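Local coordinates for protein peptidase S15/CocE/NonD (Thaumarchaeota archaeon SCGC AB-539-E09, PDB 4PF1) that probably acts as a serine aminopeptidase of the S15 family, cleaving peptides from their N-terminal end with an alpha/beta hydrolase catalytic domain, at residues L236-G239 against A243-A246; T590-P593 against A598-E601; I51-G56 against K146-S151; K276-H281 against P303-V308. One frame throughout, in Å; residues are numbered along the deposited sequence.

Contact 1: residues L236-G239 against A243-A246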
loop_
_atom_site.group_PDB
_atom_site.type_symbol
_atom_site.label_atom_id
_atom_site.label_comp_id
_atom_site.label_asym_id
_atom_site.label_seq_id
_atom_site.Cartn_x
_atom_site.Cartn_y
_atom_site.Cartn_z
ATOM N N LEU A 236 29.427 11.536 -5.539
ATOM C CA LEU A 236 30.654 10.801 -5.891
ATOM C C LEU A 236 31.297 11.375 -7.165
ATOM O O LEU A 236 32.521 11.514 -7.215
ATOM C CB LEU A 236 30.369 9.293 -6.059
ATOM C CG LEU A 236 31.588 8.356 -6.235
ATOM C CD1 LEU A 236 32.544 8.440 -5.041
ATOM C CD2 LEU A 236 31.138 6.911 -6.445
ATOM N N ARG A 237 30.467 11.732 -8.175
ATOM C CA ARG A 237 30.935 12.317 -9.440
ATOM C C ARG A 237 31.541 13.704 -9.218
ATOM O O ARG A 237 32.481 14.073 -9.921
ATOM C CB ARG A 237 29.801 12.395 -10.469
ATOM C CG ARG A 237 29.455 11.049 -11.095
ATOM C CD ARG A 237 28.418 11.208 -12.183
ATOM N NE ARG A 237 27.575 10.021 -12.323
ATOM C CZ ARG A 237 26.520 9.948 -13.129
ATOM N NH1 ARG A 237 26.172 10.990 -13.876
ATOM N NH2 ARG A 237 25.804 8.833 -13.195
ATOM N N ALA A 238 31.021 14.460 -8.223
ATOM C CA ALA A 238 31.541 15.784 -7.861
ATOM C C ALA A 238 32.934 15.662 -7.216
ATOM O O ALA A 238 33.768 16.550 -7.387
ATOM C CB ALA A 238 30.581 16.490 -6.917
ATOM N N GLY A 239 33.176 14.545 -6.524
ATOM C CA GLY A 239 34.458 14.250 -5.893
ATOM C C GLY A 239 34.554 14.748 -4.468
ATOM O O GLY A 239 34.811 13.966 -3.550
ATOM N N ALA A 243 33.346 21.085 -4.875
ATOM C CA ALA A 243 32.945 21.029 -6.286
ATOM C C ALA A 243 31.426 20.917 -6.424
ATOM O O ALA A 243 30.878 21.348 -7.434
ATOM C CB ALA A 243 33.625 19.869 -6.989
ATOM N N MET A 244 30.743 20.344 -5.408
ATOM C CA MET A 244 29.284 20.248 -5.410
ATOM C C MET A 244 28.680 21.634 -5.166
ATOM O O MET A 244 27.717 22.011 -5.836
ATOM C CB MET A 244 28.787 19.235 -4.363
ATOM C CG MET A 244 27.316 18.873 -4.525
ATOM S SD MET A 244 26.984 17.817 -5.959
ATOM C CE MET A 244 25.247 17.621 -5.804
ATOM N N ALA A 245 29.275 22.404 -4.230
ATOM C CA ALA A 245 28.838 23.761 -3.906
ATOM C C ALA A 245 29.130 24.724 -5.068
ATOM O O ALA A 245 28.294 25.569 -5.383
ATOM C CB ALA A 245 29.519 24.241 -2.636
ATOM N N ALA A 246 30.296 24.561 -5.728
ATOM C CA ALA A 246 30.688 25.378 -6.880
ATOM C C ALA A 246 29.809 25.083 -8.102
ATOM O O ALA A 246 29.543 25.996 -8.879
ATOM C CB ALA A 246 32.152 25.146 -7.221
#
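Ala238 and Met244 bring their CA atoms to 5.6 Å, the nearest backbone approach between 236-239, the last turn of helix 231-238, and 243-246, which lies on helix 241-247. Gly239 ends the first helix by switching to a positive phi of 90°, with a psi at which any CB would be pressed against the carbonyl O of Ala238. Gly239 N keeps a weak hydrogen bond to Leu236 O, 3.2 Å. The chain thus breaks one helix and starts another within a few residues, a short turn between two consecutive helices. Asn240, in the link, accepts a hydrogen bond on OD1 from Ala243 N.

Two small side chains and one long one do the touching. The Ala243 methyl comes up against the last carbonyl of the first helix, CB standing 3.3 Å from Ala238 O, a close van der Waals approach. The Ala238 methyl points at the second helix and rests alongside Met244, its CB 4.0 Å from Met244 SD and 4.2 Å from Met244 CB. Met244 sends CG anti to its backbone N (chi1 -168°) and then bends at chi2, 72°, which swings the sulfur back over Ala238. The buried Met244 side chain also packs on Trp224 and on Leu208 of helix 204-215, whereas Arg237 faces outward to a salt bridge with Asp513 of the second subunit.

No hydrogen bond crosses between the two segments, so the bend is held here by close packing of methyls, sulfur and a carbonyl, while its polar ties, such as that from Asn240, come from the link and the surroundings.

Contact 2: residues T590-P593 against A598-E601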
loop_
_atom_site.group_PDB
_atom_site.type_symbol
_atom_site.label_atom_id
_atom_site.label_comp_id
_atom_site.label_asym_id
_atom_site.label_seq_id
_atom_site.Cartn_x
_atom_site.Cartn_y
_atom_site.Cartn_z
ATOM N N THR A 590 44.450 10.146 2.548
ATOM C CA THR A 590 45.761 10.795 2.494
ATOM C C THR A 590 45.524 12.176 3.077
ATOM O O THR A 590 44.451 12.743 2.842
ATOM C CB THR A 590 46.397 10.819 1.079
ATOM O OG1 THR A 590 45.680 11.708 0.226
ATOM C CG2 THR A 590 46.533 9.437 0.452
ATOM N N PHE A 591 46.458 12.697 3.887
ATOM C CA PHE A 591 46.259 13.997 4.530
ATOM C C PHE A 591 46.322 15.164 3.536
ATOM O O PHE A 591 47.306 15.315 2.806
ATOM C CB PHE A 591 47.259 14.223 5.676
ATOM C CG PHE A 591 46.987 15.479 6.477
ATOM C CD1 PHE A 591 45.988 15.505 7.443
ATOM C CD2 PHE A 591 47.712 16.642 6.246
ATOM C CE1 PHE A 591 45.729 16.667 8.176
ATOM C CE2 PHE A 591 47.448 17.807 6.973
ATOM C CZ PHE A 591 46.460 17.812 7.935
ATOM N N VAL A 592 45.263 15.996 3.544
ATOM C CA VAL A 592 45.136 17.224 2.746
ATOM C C VAL A 592 44.818 18.397 3.710
ATOM O O VAL A 592 44.251 18.146 4.776
ATOM C CB VAL A 592 44.083 17.112 1.595
ATOM C CG1 VAL A 592 44.505 16.084 0.554
ATOM C CG2 VAL A 592 42.679 16.814 2.126
ATOM N N PRO A 593 45.175 19.668 3.387
ATOM C CA PRO A 593 44.872 20.767 4.326
ATOM C C PRO A 593 43.366 20.948 4.570
ATOM O O PRO A 593 42.956 21.209 5.704
ATOM C CB PRO A 593 45.483 22.000 3.642
ATOM C CG PRO A 593 46.479 21.454 2.677
ATOM C CD PRO A 593 45.891 20.169 2.196
ATOM N N ALA A 598 39.673 18.672 -1.525
ATOM C CA ALA A 598 40.663 17.607 -1.734
ATOM C C ALA A 598 40.764 17.220 -3.231
ATOM O O ALA A 598 39.737 16.976 -3.869
ATOM C CB ALA A 598 40.308 16.391 -0.897
ATOM N N PRO A 599 41.987 17.225 -3.822
ATOM C CA PRO A 599 42.106 16.900 -5.259
ATOM C C PRO A 599 41.842 15.410 -5.545
ATOM O O PRO A 599 41.981 14.596 -4.635
ATOM C CB PRO A 599 43.545 17.306 -5.596
ATOM C CG PRO A 599 44.280 17.210 -4.316
ATOM C CD PRO A 599 43.304 17.524 -3.218
ATOM N N PRO A 600 41.451 15.021 -6.790
ATOM C CA PRO A 600 41.145 13.598 -7.054
ATOM C C PRO A 600 42.307 12.629 -6.774
ATOM O O PRO A 600 42.052 11.498 -6.359
ATOM C CB PRO A 600 40.761 13.579 -8.542
ATOM C CG PRO A 600 41.279 14.864 -9.102
ATOM C CD PRO A 600 41.194 15.853 -7.984
ATOM N N GLU A 601 43.572 13.078 -6.957
ATOM C CA GLU A 601 44.773 12.245 -6.736
ATOM C C GLU A 601 44.951 11.854 -5.257
ATOM O O GLU A 601 45.639 10.873 -4.966
ATOM C CB GLU A 601 46.058 12.952 -7.231
ATOM C CG GLU A 601 45.895 13.803 -8.480
ATOM C CD GLU A 601 45.589 15.260 -8.196
ATOM O OE1 GLU A 601 46.493 15.979 -7.709
ATOM O OE2 GLU A 601 44.446 15.687 -8.467
#
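Val592 lays its two methyls against both Ala598 and Pro599. Val592 CG2 lies 3.9 Å from Ala598 CB, while Val592 CG1 reaches the proline ring at its nitrogen-bound carbon, 4.2 Å from Pro599 CD. The fork is set by chi1 of -65°, which turns CG1 anti to the carbonyl carbon and spreads the two branches over consecutive residues of the facing chain. Behind them the backbones run with 6.3 Å between the CA atoms of Val592 and Ala598. Neither segment is a strand: both belong to the long loop that joins strand 571-577 of one antiparallel sheet to strand 606-625 of another, in the C-terminal non-catalytic domain, whose clan is that of galactose-binding-like beta sandwiches. The loop doubles back on itself, and the valine fills the inside of that fold, buried together with Ala598. No hydrogen bond joins the two segments, and the polar anchors lie around them. Thr590 OG1 pairs with Ser602 O, just beyond the second segment, and Val592 O accepts a bond from Arg536 NH1. From the catalytic part of the chain, Asn240 reaches over with ND2 to bond the carbonyl O of Ala598.

Contact 3: residues I51-G56 against K146-S151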
loop_
_atom_site.group_PDB
_atom_site.type_symbol
_atom_site.label_atom_id
_atom_site.label_comp_id
_atom_site.label_asym_id
_atom_site.label_seq_id
_atom_site.Cartn_x
_atom_site.Cartn_y
_atom_site.Cartn_z
ATOM N N ILE A 51 0.096 36.271 15.320
ATOM C CA ILE A 51 -0.534 36.060 16.623
ATOM C C ILE A 51 -1.914 35.397 16.446
ATOM O O ILE A 51 -2.799 35.963 15.796
ATOM C CB ILE A 51 -0.629 37.405 17.404
ATOM C CG1 ILE A 51 0.746 38.115 17.469
ATOM C CG2 ILE A 51 -1.208 37.193 18.810
ATOM C CD1 ILE A 51 0.686 39.641 17.356
ATOM N N LEU A 52 -2.083 34.200 17.023
ATOM C CA LEU A 52 -3.338 33.453 16.944
ATOM C C LEU A 52 -4.042 33.490 18.299
ATOM O O LEU A 52 -3.559 32.909 19.273
ATOM C CB LEU A 52 -3.100 31.998 16.478
ATOM C CG LEU A 52 -2.220 31.807 15.229
ATOM C CD1 LEU A 52 -1.888 30.352 15.026
ATOM C CD2 LEU A 52 -2.887 32.375 13.974
ATOM N N ILE A 53 -5.157 34.223 18.369
ATOM C CA ILE A 53 -5.907 34.376 19.610
ATOM C C ILE A 53 -7.211 33.580 19.526
ATOM O O ILE A 53 -8.027 33.846 18.644
ATOM C CB ILE A 53 -6.179 35.876 19.946
ATOM C CG1 ILE A 53 -4.931 36.759 19.694
ATOM C CG2 ILE A 53 -6.697 36.023 21.388
ATOM C CD1 ILE A 53 -5.233 38.208 19.352
ATOM N N PRO A 54 -7.439 32.606 20.439
ATOM C CA PRO A 54 -8.717 31.872 20.414
ATOM C C PRO A 54 -9.880 32.818 20.712
ATOM O O PRO A 54 -9.743 33.698 21.557
ATOM C CB PRO A 54 -8.544 30.809 21.514
ATOM C CG PRO A 54 -7.079 30.785 21.821
ATOM C CD PRO A 54 -6.582 32.159 21.552
ATOM N N LYS A 55 -10.996 32.685 19.982
ATOM C CA LYS A 55 -12.140 33.585 20.168
ATOM C C LYS A 55 -12.811 33.389 21.538
ATOM O O LYS A 55 -13.025 32.256 21.972
ATOM C CB LYS A 55 -13.165 33.418 19.037
ATOM C CG LYS A 55 -12.777 34.158 17.761
ATOM C CD LYS A 55 -13.998 34.555 16.949
ATOM C CE LYS A 55 -13.638 35.416 15.762
ATOM N NZ LYS A 55 -13.311 34.604 14.562
ATOM N N GLY A 56 -13.096 34.509 22.207
ATOM C CA GLY A 56 -13.766 34.542 23.505
ATOM C C GLY A 56 -12.866 34.394 24.721
ATOM O O GLY A 56 -13.323 34.588 25.852
ATOM N N LYS A 146 2.255 43.890 26.119
ATOM C CA LYS A 146 1.727 45.257 26.175
ATOM C C LYS A 146 0.592 45.495 25.174
ATOM O O LYS A 146 -0.244 46.366 25.415
ATOM C CB LYS A 146 2.844 46.284 25.908
ATOM C CG LYS A 146 3.709 46.613 27.119
ATOM C CD LYS A 146 4.877 47.508 26.717
ATOM C CE LYS A 146 5.589 48.116 27.902
ATOM N NZ LYS A 146 6.543 47.165 28.527
ATOM N N ASN A 147 0.573 44.760 24.041
ATOM C CA ASN A 147 -0.410 45.021 22.983
ATOM C C ASN A 147 -1.460 43.917 22.785
ATOM O O ASN A 147 -2.401 44.123 22.012
ATOM C CB ASN A 147 0.295 45.319 21.665
ATOM C CG ASN A 147 1.102 46.588 21.726
ATOM O OD1 ASN A 147 0.595 47.684 21.480
ATOM N ND2 ASN A 147 2.359 46.474 22.132
ATOM N N ILE A 148 -1.333 42.770 23.482
ATOM C CA ILE A 148 -2.347 41.713 23.395
ATOM C C ILE A 148 -3.124 41.704 24.722
ATOM O O ILE A 148 -2.594 41.254 25.743
ATOM C CB ILE A 148 -1.758 40.316 23.012
ATOM C CG1 ILE A 148 -0.883 40.374 21.719
ATOM C CG2 ILE A 148 -2.859 39.249 22.910
ATOM C CD1 ILE A 148 -1.564 40.975 20.398
ATOM N N PRO A 149 -4.358 42.271 24.739
ATOM C CA PRO A 149 -5.098 42.387 26.011
ATOM C C PRO A 149 -5.665 41.071 26.548
ATOM O O PRO A 149 -5.972 40.989 27.740
ATOM C CB PRO A 149 -6.225 43.362 25.672
ATOM C CG PRO A 149 -6.433 43.213 24.211
ATOM C CD PRO A 149 -5.093 42.905 23.623
ATOM N N GLU A 150 -5.810 40.053 25.683
ATOM C CA GLU A 150 -6.359 38.745 26.065
ATOM C C GLU A 150 -5.344 37.911 26.869
ATOM O O GLU A 150 -5.715 36.876 27.426
ATOM C CB GLU A 150 -6.815 37.959 24.819
ATOM C CG GLU A 150 -7.983 38.587 24.066
ATOM C CD GLU A 150 -7.627 39.716 23.114
ATOM O OE1 GLU A 150 -6.453 39.797 22.686
ATOM O OE2 GLU A 150 -8.528 40.525 22.798
ATOM N N SER A 151 -4.077 38.356 26.934
ATOM C CA SER A 151 -3.030 37.618 27.639
ATOM C C SER A 151 -2.984 37.945 29.140
ATOM O O SER A 151 -3.461 38.999 29.562
ATOM C CB SER A 151 -1.665 37.873 27.002
ATOM O OG SER A 151 -1.123 39.138 27.342
#
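Ile51 and Ile148 reach toward each other tip to tip, and this apolar meeting begins the contact: Ile51 CD1 lies 4.0 Å from Ile148 CD1. Ile148, the first residue to leave helical geometry after helix 133-147, has a second, looser touch from its CG2 branch, 4.4 Å from Ile53 CD1. Ile100 of strand 100-105 packs on all three isoleucines and closes the cluster on the sheet.

The mixed contact is that of Glu150, whose chain crosses Ile53 at about a right angle. A bend at chi2, 81°, carries the acid across the isoleucine, so that Glu150 CG sits 3.9 Å from Ile53 CG2 and Glu150 OE1 lies 3.9 Å from Ile53 CD1. An alanine here, lacking CG and the carboxylate, would probably uncover the flank of Ile53 and open a gap beside its CG2 and CD1 methyls.

Hydrogen bonding stays within the second segment. A type I turn runs from Ile148 to Ser151, and Ser151 OG bonds Ile148 O at 3.0 Å, with a C=O...donor angle of 154°. Glu150 is tied in turn to Thr60 through the backbone.

Such packing joins strand 46-54, near the antiparallel edge of the central sheet, to the end of a helix that leads into parallel strand 154-160, a layering characteristic of the alpha/beta hydrolase fold.

Contact 4: residues K276-H281 against P303-V308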
loop_
_atom_site.group_PDB
_atom_site.type_symbol
_atom_site.label_atom_id
_atom_site.label_comp_id
_atom_site.label_asym_id
_atom_site.label_seq_id
_atom_site.Cartn_x
_atom_site.Cartn_y
_atom_site.Cartn_z
ATOM N N LYS A 276 28.233 25.208 25.934
ATOM C CA LYS A 276 29.340 25.962 26.521
ATOM C C LYS A 276 28.916 27.414 26.800
ATOM O O LYS A 276 29.258 27.955 27.855
ATOM C CB LYS A 276 30.575 25.906 25.607
ATOM C CG LYS A 276 31.205 24.514 25.538
ATOM C CD LYS A 276 32.230 24.395 24.415
ATOM C CE LYS A 276 32.851 23.017 24.338
ATOM N NZ LYS A 276 31.909 22.002 23.787
ATOM N N MET A 277 28.117 28.013 25.885
ATOM C CA MET A 277 27.596 29.379 26.012
ATOM C C MET A 277 26.609 29.492 27.203
ATOM O O MET A 277 26.802 30.350 28.064
ATOM C CB MET A 277 26.926 29.823 24.693
ATOM C CG MET A 277 26.596 31.310 24.633
ATOM S SD MET A 277 24.974 31.711 25.345
ATOM C CE MET A 277 23.903 31.281 23.980
ATOM N N LEU A 278 25.565 28.625 27.251
ATOM C CA LEU A 278 24.554 28.638 28.326
ATOM C C LEU A 278 25.161 28.353 29.713
ATOM O O LEU A 278 24.620 28.817 30.722
ATOM C CB LEU A 278 23.422 27.635 28.040
ATOM C CG LEU A 278 22.361 28.087 27.032
ATOM C CD1 LEU A 278 21.704 26.903 26.372
ATOM C CD2 LEU A 278 21.308 28.948 27.693
ATOM N N ALA A 279 26.285 27.605 29.760
ATOM C CA ALA A 279 26.985 27.285 31.007
ATOM C C ALA A 279 27.626 28.533 31.617
ATOM O O ALA A 279 27.741 28.620 32.838
ATOM C CB ALA A 279 28.044 26.224 30.756
ATOM N N GLN A 280 28.008 29.510 30.765
ATOM C CA GLN A 280 28.635 30.774 31.178
ATOM C C GLN A 280 27.590 31.867 31.513
ATOM O O GLN A 280 27.969 32.989 31.863
ATOM C CB GLN A 280 29.587 31.284 30.076
ATOM C CG GLN A 280 30.834 30.425 29.880
ATOM C CD GLN A 280 31.585 30.796 28.624
ATOM O OE1 GLN A 280 31.033 30.819 27.516
ATOM N NE2 GLN A 280 32.878 31.053 28.764
ATOM N N HIS A 281 26.291 31.545 31.400
ATOM C CA HIS A 281 25.209 32.492 31.681
ATOM C C HIS A 281 24.317 32.001 32.834
ATOM O O HIS A 281 24.224 30.792 33.048
ATOM C CB HIS A 281 24.364 32.730 30.421
ATOM C CG HIS A 281 25.024 33.631 29.429
ATOM N ND1 HIS A 281 24.849 35.004 29.474
ATOM C CD2 HIS A 281 25.863 33.329 28.411
ATOM C CE1 HIS A 281 25.569 35.488 28.475
ATOM N NE2 HIS A 281 26.200 34.516 27.810
ATOM N N PRO A 303 21.110 15.820 25.155
ATOM C CA PRO A 303 21.801 15.218 26.316
ATOM C C PRO A 303 22.996 16.052 26.800
ATOM O O PRO A 303 23.236 16.115 28.007
ATOM C CB PRO A 303 22.239 13.846 25.807
ATOM C CG PRO A 303 22.234 13.954 24.340
ATOM C CD PRO A 303 21.200 14.950 23.963
ATOM N N LYS A 304 23.720 16.724 25.869
ATOM C CA LYS A 304 24.849 17.595 26.233
ATOM C C LYS A 304 24.338 18.830 26.999
ATOM O O LYS A 304 25.008 19.294 27.922
ATOM C CB LYS A 304 25.663 18.011 24.986
ATOM C CG LYS A 304 26.982 18.731 25.302
ATOM C CD LYS A 304 28.138 17.760 25.562
ATOM C CE LYS A 304 29.362 18.450 26.125
ATOM N NZ LYS A 304 30.064 19.284 25.113
ATOM N N LEU A 305 23.125 19.329 26.642
ATOM C CA LEU A 305 22.484 20.457 27.330
ATOM C C LEU A 305 22.198 20.107 28.778
ATOM O O LEU A 305 22.569 20.869 29.665
ATOM C CB LEU A 305 21.179 20.882 26.634
ATOM C CG LEU A 305 21.291 21.880 25.496
ATOM C CD1 LEU A 305 19.924 22.142 24.885
ATOM C CD2 LEU A 305 21.921 23.195 25.961
ATOM N N TYR A 306 21.558 18.936 29.027
ATOM C CA TYR A 306 21.273 18.482 30.389
ATOM C C TYR A 306 22.574 18.311 31.185
ATOM O O TYR A 306 22.640 18.746 32.327
ATOM C CB TYR A 306 20.451 17.169 30.395
ATOM C CG TYR A 306 20.376 16.513 31.763
ATOM C CD1 TYR A 306 19.529 17.009 32.751
ATOM C CD2 TYR A 306 21.201 15.442 32.090
ATOM C CE1 TYR A 306 19.474 16.427 34.016
ATOM C CE2 TYR A 306 21.173 14.868 33.360
ATOM C CZ TYR A 306 20.312 15.367 34.322
ATOM O OH TYR A 306 20.279 14.793 35.570
ATOM N N LYS A 307 23.608 17.690 30.568
ATOM C CA LYS A 307 24.903 17.423 31.207
ATOM C C LYS A 307 25.566 18.700 31.752
ATOM O O LYS A 307 26.129 18.667 32.848
ATOM C CB LYS A 307 25.854 16.708 30.227
ATOM C CG LYS A 307 27.155 16.209 30.876
ATOM C CD LYS A 307 28.020 15.361 29.929
ATOM C CE LYS A 307 28.835 16.173 28.941
ATOM N NZ LYS A 307 29.838 17.053 29.605
ATOM N N VAL A 308 25.491 19.814 31.004
ATOM C CA VAL A 308 26.135 21.068 31.408
ATOM C C VAL A 308 25.221 21.933 32.314
ATOM O O VAL A 308 25.736 22.696 33.133
ATOM C CB VAL A 308 26.666 21.888 30.192
ATOM C CG1 VAL A 308 27.599 21.048 29.321
ATOM C CG2 VAL A 308 25.525 22.470 29.357
#
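Leu278 and Leu305 meet where helix 274-279, near its end, lies beside helix 301-309, the CA atoms of Leu278 and Leu305 standing 8.5 Å apart and side chains alone bridging the gap. The closest apolar approach is methyl to methyl, Leu278 CD1 to Leu305 CD2 at 3.7 Å, the two leucines crossing obliquely. Both have CG anti to the carbonyl carbon, and Leu305, whose CB leaves its helix at an angle to the neighbour, still extends far enough (chi2 178°) for one methyl to reach across. Leu168 touches both, so that helix 162-169 closes over the pair. In the alpha/beta hydrolase fold helix 162-169, which follows strand 154-160, probably lies just behind the nucleophile elbow, and helix 301-309 is the connection of a beta-alpha-beta crossover between the parallel neighbours 287-292 and 319-324; the leucines thus tie helix 274-279 to the crossover helix. Further along, Ala279 and Val308 turn toward each other at a looser 4.6 Å between their CB atoms.

At the other end two ammonium groups come close, Lys276 NZ and Lys304 NZ standing 3.5 Å apart. Lys276 starts away from the second helix, runs back toward it along an extended chain, and a bend at chi4, 73°, completes the approach. Their like charges would be expected to repel, but the strain is probably eased by Asp275, whose OD2 makes a salt bridge with Lys304 NZ. The same nitrogen is hydrogen-bonded to Tyr300 OH, while Lys276 NZ has a weak bond to Tyr265 OH.

Along the chain the contacts come in the order 3, 1, 4, 2, each closing before the next opens. Contacts 1, 3 and 4 belong to the S15 peptidase part of the chain, contact 2 to the C-terminal non-catalytic part. Contact 3 packs a helix end on strand 46-54, next to the outermost strand 32-40 of the central sheet, and contact 4, about 34 Å away between centres, joins helices nearer the middle of the chain. Contacts 1 and 2 lie only about 14 Å apart between centres although remote in sequence; the link within contact 1 ties it to contact 2, so the two parts of the chain meet there. Contacts 2 and 3, about 59 Å apart between centres, stand on opposite sides of the chain's centre.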